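Local coordinates for protein putative oxidoreductase (Bacteroides fragilis NCTC 9343, PDB 3EOF) that binds flavin mononucleotide and probably works as a flavin-dependent oxidoreductase of the nitroreductase family, at residues A[7-12]-A[120-125]; A[211-214]-A[218-221]. All coordinates share one frame; numbering follows the deposited sequence.

Interaction 1: residues A[7-12]-A[120-125]; sequences KNRRTI and LAEEAG. With FMN (flavin mononucleotide), chain C.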
ATOM      1  N   LYS A   7     -15.400  -8.192  -6.401  1.00 26.64           N
ATOM      2  CA  LYS A   7     -16.699  -7.534  -6.316  1.00 30.06           C
ATOM      3  C   LYS A   7     -17.453  -8.030  -5.082  1.00 31.74           C
ATOM      4  O   LYS A   7     -18.123  -7.261  -4.391  1.00 33.27           O
ATOM      5  CB  LYS A   7     -17.539  -7.809  -7.592  1.00 30.16           C
ATOM      6  CG  LYS A   7     -17.117  -6.971  -8.807  1.00 32.11           C
ATOM      7  CD  LYS A   7     -17.913  -7.216 -10.114  1.00 34.35           C
ATOM      8  CE  LYS A   7     -17.580  -6.116 -11.170  1.00 33.71           C
ATOM      9  NZ  LYS A   7     -18.427  -6.132 -12.415  1.00 41.86           N
ATOM     10  N   ASN A   8     -17.311  -9.329  -4.824  1.00 31.12           N
ATOM     11  CA  ASN A   8     -17.996 -10.026  -3.738  1.00 29.29           C
ATOM     12  C   ASN A   8     -17.179 -10.313  -2.517  1.00 26.40           C
ATOM     13  O   ASN A   8     -17.614 -11.072  -1.665  1.00 27.82           O
ATOM     14  CB  ASN A   8     -18.543 -11.328  -4.312  1.00 27.31           C
ATOM     15  CG  ASN A   8     -19.625 -11.053  -5.295  1.00 32.52           C
ATOM     16  OD1 ASN A   8     -20.602 -10.384  -4.961  1.00 36.73           O
ATOM     17  ND2 ASN A   8     -19.450 -11.508  -6.521  1.00 38.03           N
ATOM     18  N   ARG A   9     -16.017  -9.693  -2.414  1.00 24.72           N
ATOM     19  CA  ARG A   9     -15.135  -9.951  -1.314  1.00 24.23           C
ATOM     20  C   ARG A   9     -15.631  -9.282  -0.025  1.00 25.88           C
ATOM     21  O   ARG A   9     -16.349  -8.289  -0.009  1.00 26.92           O
ATOM     22  CB  ARG A   9     -13.677  -9.512  -1.613  1.00 26.02           C
ATOM     23  CG  ARG A   9     -13.425  -7.973  -1.540  1.00 21.45           C
ATOM     24  CD  ARG A   9     -11.993  -7.624  -1.341  1.00 25.67           C
ATOM     25  NE  ARG A   9     -11.504  -8.218  -0.125  1.00 22.35           N
ATOM     26  CZ  ARG A   9     -11.672  -7.712   1.099  1.00 23.37           C
ATOM     27  NH1 ARG A   9     -12.290  -6.559   1.279  1.00 22.88           N
ATOM     28  NH2 ARG A   9     -11.196  -8.359   2.146  1.00 21.73           N
ATOM     29  N   ARG A  10     -15.233  -9.889   1.064  1.00 26.58           N
ATOM     30  CA  ARG A  10     -15.502  -9.353   2.347  1.00 27.51           C
ATOM     31  C   ARG A  10     -14.425  -9.889   3.254  1.00 25.06           C
ATOM     32  O   ARG A  10     -13.850 -10.951   2.991  1.00 23.51           O
ATOM     33  CB  ARG A  10     -16.919  -9.729   2.791  1.00 28.58           C
ATOM     34  CG  ARG A  10     -17.147 -11.173   2.957  1.00 31.15           C
ATOM     35  CD  ARG A  10     -18.561 -11.490   2.654  1.00 37.40           C
ATOM     36  NE  ARG A  10     -18.833 -11.448   1.227  1.00 36.54           N
ATOM     37  CZ  ARG A  10     -20.057 -11.404   0.704  1.00 42.14           C
ATOM     38  NH1 ARG A  10     -21.125 -11.365   1.493  1.00 41.56           N
ATOM     39  NH2 ARG A  10     -20.227 -11.362  -0.611  1.00 35.43           N
ATOM     40  N   THR A  11     -14.171  -9.139   4.316  1.00 21.78           N
ATOM     41  CA  THR A  11     -13.187  -9.489   5.299  1.00 23.58           C
ATOM     42  C   THR A  11     -13.741 -10.671   6.109  1.00 24.02           C
ATOM     43  O   THR A  11     -14.913 -10.679   6.483  1.00 22.61           O
ATOM     44  CB  THR A  11     -12.861  -8.262   6.263  1.00 23.82           C
ATOM     45  OG1 THR A  11     -12.087  -7.286   5.563  1.00 29.11           O
ATOM     46  CG2 THR A  11     -12.047  -8.703   7.425  1.00 19.75           C
ATOM     47  N   ILE A  12     -12.857 -11.625   6.410  1.00 22.14           N
ATOM     48  CA  ILE A  12     -13.213 -12.807   7.142  1.00 21.62           C
ATOM     49  C   ILE A  12     -12.356 -12.806   8.367  1.00 21.92           C
ATOM     50  O   ILE A  12     -11.118 -12.682   8.265  1.00 21.88           O
ATOM     51  CB  ILE A  12     -12.977 -14.089   6.316  1.00 19.18           C
ATOM     52  CG1 ILE A  12     -13.827 -14.069   5.026  1.00 20.75           C
ATOM     53  CG2 ILE A  12     -13.252 -15.290   7.172  1.00 15.12           C
ATOM     54  CD1 ILE A  12     -15.348 -14.096   5.252  1.00 23.15           C
ATOM     55  N   LEU A 120      -4.984 -12.867  -3.978  1.00 26.24           N
ATOM     56  CA  LEU A 120      -4.666 -14.225  -4.408  1.00 26.17           C
ATOM     57  C   LEU A 120      -5.212 -15.229  -3.396  1.00 24.81           C
ATOM     58  O   LEU A 120      -5.754 -16.247  -3.773  1.00 24.14           O
ATOM     59  CB  LEU A 120      -3.164 -14.400  -4.610  1.00 26.20           C
ATOM     60  CG  LEU A 120      -2.591 -13.691  -5.845  1.00 21.07           C
ATOM     61  CD1 LEU A 120      -1.082 -13.719  -5.779  1.00 24.01           C
ATOM     62  CD2 LEU A 120      -3.048 -14.288  -7.161  1.00 28.22           C
ATOM     63  N   ALA A 121      -5.073 -14.915  -2.114  1.00 23.25           N
ATOM     64  CA  ALA A 121      -5.564 -15.744  -1.038  1.00 21.68           C
ATOM     65  C   ALA A 121      -7.077 -15.896  -1.150  1.00 21.41           C
ATOM     66  O   ALA A 121      -7.618 -16.993  -1.159  1.00 22.90           O
ATOM     67  CB  ALA A 121      -5.139 -15.134   0.327  1.00 16.89           C
ATOM     68  N   GLU A 122      -7.772 -14.790  -1.312  1.00 23.38           N
ATOM     69  CA  GLU A 122      -9.226 -14.845  -1.495  1.00 24.34           C
ATOM     70  C   GLU A 122      -9.635 -15.606  -2.745  1.00 25.09           C
ATOM     71  O   GLU A 122     -10.608 -16.347  -2.726  1.00 26.73           O
ATOM     72  CB  GLU A 122      -9.817 -13.458  -1.455  1.00 23.09           C
ATOM     73  CG  GLU A 122      -9.738 -12.841  -0.054  1.00 23.51           C
ATOM     74  CD  GLU A 122     -10.233 -11.390  -0.011  1.00 27.20           C
ATOM     75  OE1 GLU A 122     -10.368 -10.765  -1.076  1.00 36.77           O
ATOM     76  OE2 GLU A 122     -10.477 -10.874   1.083  1.00 26.76           O
ATOM     77  N   GLU A 123      -8.867 -15.475  -3.810  1.00 26.22           N
ATOM     78  CA  GLU A 123      -9.127 -16.217  -5.034  1.00 25.28           C
ATOM     79  C   GLU A 123      -8.959 -17.723  -4.777  1.00 26.79           C
ATOM     80  O   GLU A 123      -9.681 -18.532  -5.377  1.00 26.73           O
ATOM     81  CB  GLU A 123      -8.177 -15.761  -6.146  1.00 26.70           C
ATOM     82  CG  GLU A 123      -8.566 -16.225  -7.565  1.00 29.91           C
ATOM     83  CD  GLU A 123      -9.902 -15.648  -8.037  1.00 37.15           C
ATOM     84  OE1 GLU A 123     -10.436 -14.753  -7.362  1.00 48.21           O
ATOM     85  OE2 GLU A 123     -10.412 -16.072  -9.099  1.00 51.47           O
ATOM     86  N   ALA A 124      -8.008 -18.077  -3.896  1.00 25.41           N
ATOM     87  CA  ALA A 124      -7.766 -19.459  -3.471  1.00 25.14           C
ATOM     88  C   ALA A 124      -8.799 -19.945  -2.427  1.00 24.03           C
ATOM     89  O   ALA A 124      -8.683 -21.042  -1.904  1.00 25.61           O
ATOM     90  CB  ALA A 124      -6.348 -19.619  -2.921  1.00 25.18           C
ATOM     91  N   GLY A 125      -9.822 -19.166  -2.131  1.00 20.70           N
ATOM     92  CA  GLY A 125     -10.853 -19.642  -1.204  1.00 21.30           C
ATOM     93  C   GLY A 125     -10.562 -19.322   0.257  1.00 22.72           C
ATOM     94  O   GLY A 125     -11.269 -19.753   1.140  1.00 24.44           O
TER
HETATM   95  N1  FMN C 300     -10.591  -5.244  10.705  1.00 33.36           N
HETATM   96  C2  FMN C 300     -10.595  -5.570  12.066  1.00 35.43           C
HETATM   97  O2  FMN C 300     -11.477  -6.302  12.544  1.00 31.38           O
HETATM   98  N3  FMN C 300      -9.627  -5.053  12.929  1.00 32.31           N
HETATM   99  C4  FMN C 300      -8.605  -4.189  12.486  1.00 40.49           C
HETATM  100  O4  FMN C 300      -7.527  -4.083  13.184  1.00 35.07           O
HETATM  101  C4A FMN C 300      -8.633  -3.855  11.096  1.00 35.71           C
HETATM  102  N5  FMN C 300      -7.664  -3.004  10.582  1.00 35.20           N
HETATM  103  C5A FMN C 300      -7.614  -2.687   9.233  1.00 40.60           C
HETATM  104  C6  FMN C 300      -6.586  -1.835   8.806  1.00 36.95           C
HETATM  105  C7  FMN C 300      -6.480  -1.462   7.478  1.00 34.24           C
HETATM  106  C7M FMN C 300      -5.367  -0.528   7.098  1.00 31.24           C
HETATM  107  C8  FMN C 300      -7.416  -1.931   6.560  1.00 30.00           C
HETATM  108  C8M FMN C 300      -7.148  -1.716   5.107  1.00 29.62           C
HETATM  109  C9  FMN C 300      -8.456  -2.790   6.981  1.00 35.91           C
HETATM  110  C9A FMN C 300      -8.583  -3.189   8.336  1.00 31.66           C
HETATM  111  N10 FMN C 300      -9.598  -4.041   8.841  1.00 33.30           N
HETATM  112  C10 FMN C 300      -9.618  -4.372  10.208  1.00 36.13           C
HETATM  113  C1' FMN C 300     -10.737  -4.562   7.967  1.00 23.93           C
HETATM  114  C2' FMN C 300     -11.721  -3.430   7.712  1.00 24.82           C
HETATM  115  O2' FMN C 300     -12.422  -3.160   8.934  1.00 36.23           O
HETATM  116  C3' FMN C 300     -12.623  -3.727   6.531  1.00 31.32           C
HETATM  117  O3' FMN C 300     -11.907  -3.781   5.283  1.00 25.00           O
HETATM  118  C4' FMN C 300     -13.759  -2.704   6.390  1.00 27.01           C
HETATM  119  O4' FMN C 300     -14.686  -2.833   7.450  1.00 34.24           O
HETATM  120  C5' FMN C 300     -14.543  -2.988   5.139  1.00 18.34           C
HETATM  121  O5' FMN C 300     -14.906  -4.365   5.256  1.00 26.25           O
HETATM  122  P   FMN C 300     -14.670  -5.419   4.033  1.00 38.94           P
HETATM  123  O1P FMN C 300     -13.163  -5.604   3.756  1.00 20.30           O
HETATM  124  O2P FMN C 300     -15.330  -4.853   2.802  1.00 30.73           O
HETATM  125  O3P FMN C 300     -15.440  -6.675   4.465  1.00 32.22           O
HETATM  126  O   HOH W   1     -11.574 -12.400   3.055  1.00 29.53           O

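Interaction 2: residues A[211-214]-A[218-221]; sequences NQKE and QVFT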
ATOM      1  N   ASN A 211     -22.910   3.125  20.791  1.00 32.54           N
ATOM      2  CA  ASN A 211     -21.793   3.984  21.153  1.00 31.46           C
ATOM      3  C   ASN A 211     -22.211   5.308  21.793  1.00 31.30           C
ATOM      4  O   ASN A 211     -21.371   6.134  22.087  1.00 32.30           O
ATOM      5  CB  ASN A 211     -20.874   4.173  19.951  1.00 32.17           C
ATOM      6  CG  ASN A 211     -19.919   3.024  19.780  1.00 32.35           C
ATOM      7  OD1 ASN A 211     -19.016   2.853  20.601  1.00 25.42           O
ATOM      8  ND2 ASN A 211     -20.084   2.244  18.709  1.00 20.41           N
ATOM      9  N   GLN A 212     -23.510   5.465  22.047  1.00 31.42           N
ATOM     10  CA  GLN A 212     -24.087   6.637  22.693  1.00 33.30           C
ATOM     11  C   GLN A 212     -23.899   7.924  21.901  1.00 29.86           C
ATOM     12  O   GLN A 212     -23.814   9.002  22.481  1.00 28.96           O
ATOM     13  CB  GLN A 212     -23.486   6.845  24.096  1.00 37.14           C
ATOM     14  CG  GLN A 212     -23.427   5.623  25.012  1.00 43.99           C
ATOM     15  CD  GLN A 212     -24.792   5.106  25.374  1.00 54.09           C
ATOM     16  OE1 GLN A 212     -25.536   4.610  24.519  1.00 58.05           O
ATOM     17  NE2 GLN A 212     -25.128   5.193  26.661  1.00 53.37           N
ATOM     18  N   LYS A 213     -23.885   7.820  20.580  1.00 29.84           N
ATOM     19  CA  LYS A 213     -23.642   8.980  19.715  1.00 28.64           C
ATOM     20  C   LYS A 213     -24.903   9.310  18.969  1.00 28.05           C
ATOM     21  O   LYS A 213     -25.868   8.560  19.032  1.00 27.95           O
ATOM     22  CB  LYS A 213     -22.489   8.689  18.732  1.00 28.79           C
ATOM     23  CG  LYS A 213     -21.145   8.409  19.414  1.00 27.86           C
ATOM     24  CD  LYS A 213     -20.716   9.577  20.328  1.00 28.94           C
ATOM     25  CE  LYS A 213     -19.490   9.235  21.172  1.00 24.74           C
ATOM     26  NZ  LYS A 213     -19.150  10.428  21.987  1.00 26.71           N
ATOM     27  N   GLU A 214     -24.897  10.440  18.276  1.00 25.69           N
ATOM     28  CA  GLU A 214     -26.051  10.879  17.511  1.00 28.35           C
ATOM     29  C   GLU A 214     -25.823  10.625  16.041  1.00 26.90           C
ATOM     30  O   GLU A 214     -26.751  10.300  15.312  1.00 27.93           O
ATOM     31  CB  GLU A 214     -26.348  12.351  17.847  1.00 28.22           C
ATOM     32  CG  GLU A 214     -26.838  12.455  19.325  1.00 36.40           C
ATOM     33  CD  GLU A 214     -27.033  13.872  19.897  1.00 38.01           C
ATOM     34  OE1 GLU A 214     -26.674  14.886  19.244  1.00 54.21           O
ATOM     35  OE2 GLU A 214     -27.530  13.956  21.052  1.00 53.45           O
ATOM     36  N   GLN A 218     -19.401  10.635  14.584  1.00 22.16           N
ATOM     37  CA  GLN A 218     -19.039  10.799  15.983  1.00 21.27           C
ATOM     38  C   GLN A 218     -18.466   9.511  16.557  1.00 22.54           C
ATOM     39  O   GLN A 218     -17.620   9.567  17.443  1.00 24.67           O
ATOM     40  CB  GLN A 218     -20.223  11.239  16.819  1.00 21.20           C
ATOM     41  CG  GLN A 218     -20.638  12.675  16.563  1.00 20.82           C
ATOM     42  CD  GLN A 218     -21.998  13.003  17.096  1.00 18.04           C
ATOM     43  OE1 GLN A 218     -22.724  12.133  17.561  1.00 25.47           O
ATOM     44  NE2 GLN A 218     -22.357  14.266  17.045  1.00 19.39           N
ATOM     45  N   VAL A 219     -18.912   8.354  16.059  1.00 21.75           N
ATOM     46  CA  VAL A 219     -18.389   7.099  16.584  1.00 22.25           C
ATOM     47  C   VAL A 219     -16.917   7.028  16.190  1.00 23.85           C
ATOM     48  O   VAL A 219     -16.060   6.614  16.966  1.00 26.69           O
ATOM     49  CB  VAL A 219     -19.152   5.895  16.060  1.00 22.15           C
ATOM     50  CG1 VAL A 219     -18.539   4.601  16.624  1.00 26.83           C
ATOM     51  CG2 VAL A 219     -20.652   6.016  16.430  1.00 17.90           C
ATOM     52  N   PHE A 220     -16.619   7.438  14.971  1.00 20.09           N
ATOM     53  CA  PHE A 220     -15.242   7.433  14.528  1.00 22.40           C
ATOM     54  C   PHE A 220     -14.329   8.437  15.205  1.00 23.62           C
ATOM     55  O   PHE A 220     -13.208   8.100  15.569  1.00 24.59           O
ATOM     56  CB  PHE A 220     -15.200   7.618  13.026  1.00 21.35           C
ATOM     57  CG  PHE A 220     -15.714   6.438  12.289  1.00 24.95           C
ATOM     58  CD1 PHE A 220     -14.877   5.394  11.979  1.00 21.36           C
ATOM     59  CD2 PHE A 220     -17.030   6.354  11.925  1.00 29.15           C
ATOM     60  CE1 PHE A 220     -15.347   4.299  11.349  1.00 25.47           C
ATOM     61  CE2 PHE A 220     -17.491   5.251  11.255  1.00 28.33           C
ATOM     62  CZ  PHE A 220     -16.658   4.229  10.977  1.00 25.83           C
ATOM     63  N   THR A 221     -14.808   9.670  15.360  1.00 23.68           N
ATOM     64  CA  THR A 221     -14.017  10.750  15.921  1.00 23.17           C
ATOM     65  C   THR A 221     -13.928  10.667  17.435  1.00 22.43           C
ATOM     66  O   THR A 221     -12.914  11.023  18.005  1.00 22.60           O
ATOM     67  CB  THR A 221     -14.626  12.141  15.574  1.00 24.43           C
ATOM     68  OG1 THR A 221     -15.902  12.296  16.216  1.00 22.11           O
ATOM     69  CG2 THR A 221     -14.817  12.303  14.071  1.00 18.52           C
TER
HETATM   70  O   HOH W   2     -24.867  15.539  17.644  1.00 34.72           O

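Interaction 1: residues A[7-12]-A[120-125]
The guanidinium of R9 and the carboxylate of E122 lie nearly coplanar, 14° apart, and meet edge to edge. R9 NE reaches E122 OE1 at 2.9 Å and R9 NH2 reaches E122 OE2 at 2.8 Å, both on syn lone pairs, a side-on bidentate salt bridge. Another part of the same edge serves the cofactor: R9 NH1 donates to FMN O1P at 2.8 Å, near the guanidinium plane and fairly straight (162°). Held by carboxylate and phosphate together, the R9 group can hardly rotate, so E122, a second-shell residue, positions the arginine that binds the phosphate. T11 adds two bonds, its N to FMN O3P at 2.8 Å and its OG1 to FMN O1P at 2.7 Å. The bend at chi3 of R9 (-59°) turns the guanidinium toward the phosphate. A water donates to both R10 O and E122 OE2, a second link from loop to helix, while R10 NE and NH2 grip N8 O. R171 and R13 also bind the flavin, and R34 of the second subunit accepts from R9 NH1 through its carbonyl. The loop after helix 2-7 is joined to the C-terminal end of helix 100-123, with I128 of strand 127-131 packed against both R9 and E122.

Interaction 2: residues A[211-214]-A[218-221]
With CG anti to its own carbonyl carbon (chi1 -72°) and the chain extended beyond, Q218 reaches from the helix to the backbone of E214, while K213 bends at chi2 (-57°) and lays its methylenes over the base of the Q218 side chain. The amide oxygen does the polar work: E214 N donates to Q218 OE1 at 2.8 Å, almost in line with the C=O bond (166°), and T215 N donates to the same oxygen. Two successive backbone N-H groups just before the helix are therefore satisfied by one side-chain carbonyl. The other end of the amide is held as well, since Q218 NE2 donates to N92 O of the second subunit and to a water that bridges to E214 OE1, which fixes the rotation of the group.

Beside this polar patch the packing is aliphatic. K213 CB and CD each lie 3.9 Å from Q218 CB, and K213 CG is 3.9 Å from V219 CG2. The lysine's charged end continues along the helix to a salt bridge with D222. N211 crosses V219 at about a right angle, its ND2 3.5 Å from V219 CG1, while that same nitrogen donates to F207 O.

Q212, at positive phi, is the C-prime residue of a Schellman motif ending helix 202-209. The whole is a tight helix-loop-helix connection, in which the chain leaving that motif folds back onto the first turns of helix 216-224.

Interaction 1 comes first along the chain and closes before interaction 2 opens. Their centres are 30 Å apart and their nearest atoms about 13 Å, so the two do not touch. Interaction 1 belongs to the nitroreductase-family part, where the loop after helix 2-7 meets helix 100-123 beside strand 127-131 of the antiparallel sheet. Interaction 2 lies in the helical C-terminal region, between helices 202-209 and 216-224, its centre about 24 Å from the centre of the chain. They share no helix or strand, but both touch the second subunit: one holds the FMN phosphate at the dimer interface, the other sets helix 216-224 against the partner, away from the annotated sites.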